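Local structure of D-3-phosphoglycerate dehydrogenase-related protein (Vibrio cholerae, 4S1V) at residues 10-13 with 14-17. The protein probably works as an NAD-dependent dehydrogenase of the D-isomer-specific 2-hydroxyacid family, oxidising a substrate such as 3-phosphoglycerate. Residues are numbered along the deposited sequence; the frame is centred on the assembly and turned at random.
Sequences YQNV and VRGL
Asn12 and Arg15 meet amide to guanidinium beside the short 3-10 segment 14-16, in the loop that joins parallel strands 3-6 and 27-30 of the five-stranded sheet. The turn is closed by Gly16 N, which donates to Val13 O at 3.0 Å; the bond is bent, and the donor stands above the carbonyl plane. Leu17 N repeats the step onto Val14 O at 3.1 Å. Asn12 extends away from its own N (chi1 -156°, CG anti to it), which brings the amide alongside Arg15. Its OD1 takes a hydrogen bond from water 1 at 2.9 Å and another from Asn32 ND2, while the same water accepts from Arg15 N at 2.8 Å, satisfying an early N-H of the turn. Arg15, bent at chi3 (-47°), presents one guanidinium face to Asn12 ND2, the amide and guanidinium planes 43° apart. Asn12 ND2 and Arg15 NH2 are both donors, so their 2.9 Å approach is close, unbonded and of doubtful detail. Val14 turns its side chain to Phe20 and to Phe301 of helix 294-312, and Leu141 of a second subunit packs on Val13 and Leu17. Leu17 CG, anti to its own carbonyl carbon, lies 3.7 Å from Val13 O.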
loop_
_atom_site.group_PDB
_atom_site.type_symbol
_atom_site.label_atom_id
_atom_site.label_comp_id
_atom_site.label_asym_id
_atom_site.label_seq_id
_atom_site.Cartn_x
_atom_site.Cartn_y
_atom_site.Cartn_z
ATOM N N TYR C 10 10.482 23.677 -17.767
ATOM C CA TYR C 10 10.556 23.134 -16.396
ATOM C C TYR C 10 11.784 22.266 -16.067
ATOM O O TYR C 10 12.239 22.231 -14.920
ATOM C CB TYR C 10 9.270 22.378 -16.033
ATOM C CG TYR C 10 7.997 23.089 -16.418
ATOM C CD1 TYR C 10 7.716 24.368 -15.942
ATOM C CD2 TYR C 10 7.060 22.472 -17.248
ATOM C CE1 TYR C 10 6.547 25.027 -16.292
ATOM C CE2 TYR C 10 5.883 23.115 -17.602
ATOM C CZ TYR C 10 5.632 24.395 -17.124
ATOM O OH TYR C 10 4.473 25.039 -17.479
ATOM N N GLN C 11 12.315 21.573 -17.063
ATOM C CA GLN C 11 13.476 20.717 -16.855
ATOM C C GLN C 11 14.775 21.390 -17.294
ATOM O O GLN C 11 15.861 20.818 -17.132
ATOM C CB GLN C 11 13.300 19.374 -17.567
ATOM C CG GLN C 11 12.240 18.480 -16.942
ATOM C CD GLN C 11 11.981 17.219 -17.744
ATOM O OE1 GLN C 11 12.698 16.225 -17.611
ATOM N NE2 GLN C 11 10.940 17.245 -18.564
ATOM N N ASN C 12 14.655 22.597 -17.851
ATOM C CA ASN C 12 15.810 23.391 -18.285
ATOM C C ASN C 12 16.645 22.653 -19.326
ATOM O O ASN C 12 17.870 22.571 -19.220
ATOM C CB ASN C 12 16.674 23.805 -17.087
ATOM C CG ASN C 12 17.506 25.046 -17.366
ATOM O OD1 ASN C 12 17.106 25.926 -18.132
ATOM N ND2 ASN C 12 18.654 25.136 -16.716
ATOM N N VAL C 13 15.957 22.114 -20.328
ATOM C CA VAL C 13 16.567 21.261 -21.343
ATOM C C VAL C 13 16.744 21.982 -22.679
ATOM O O VAL C 13 17.523 21.546 -23.526
ATOM C CB VAL C 13 15.740 19.971 -21.570
ATOM C CG1 VAL C 13 15.936 18.996 -20.415
ATOM C CG2 VAL C 13 14.261 20.297 -21.780
ATOM N N VAL C 14 16.012 23.078 -22.864
ATOM C CA VAL C 14 16.066 23.844 -24.115
ATOM C C VAL C 14 17.492 24.323 -24.427
ATOM O O VAL C 14 17.933 24.228 -25.576
ATOM C CB VAL C 14 15.019 24.987 -24.136
ATOM C CG1 VAL C 14 15.265 25.957 -25.289
ATOM C CG2 VAL C 14 13.614 24.406 -24.221
ATOM N N ARG C 15 18.217 24.777 -23.401
ATOM C CA ARG C 15 19.623 25.214 -23.541
ATOM C C ARG C 15 20.485 24.168 -24.226
ATOM O O ARG C 15 21.427 24.510 -24.936
ATOM C CB ARG C 15 20.266 25.515 -22.178
ATOM C CG ARG C 15 19.808 26.790 -21.496
ATOM C CD ARG C 15 20.624 27.112 -20.241
ATOM N NE ARG C 15 20.822 25.978 -19.323
ATOM C CZ ARG C 15 21.293 26.096 -18.076
ATOM N NH1 ARG C 15 21.600 27.291 -17.581
ATOM N NH2 ARG C 15 21.456 25.021 -17.311
ATOM N N GLY C 16 20.165 22.897 -23.989
ATOM C CA GLY C 16 20.961 21.778 -24.479
ATOM C C GLY C 16 20.611 21.229 -25.851
ATOM O O GLY C 16 21.269 20.303 -26.333
ATOM N N LEU C 17 19.578 21.780 -26.484
ATOM C CA LEU C 17 19.152 21.303 -27.806
ATOM C C LEU C 17 20.102 21.785 -28.902
ATOM O O LEU C 17 20.733 22.833 -28.756
ATOM C CB LEU C 17 17.734 21.782 -28.120
ATOM C CG LEU C 17 16.600 21.452 -27.144
ATOM C CD1 LEU C 17 15.323 22.142 -27.583
ATOM C CD2 LEU C 17 16.388 19.948 -27.021
HETATM O O HOH W 1 17.048 25.540 -20.969
#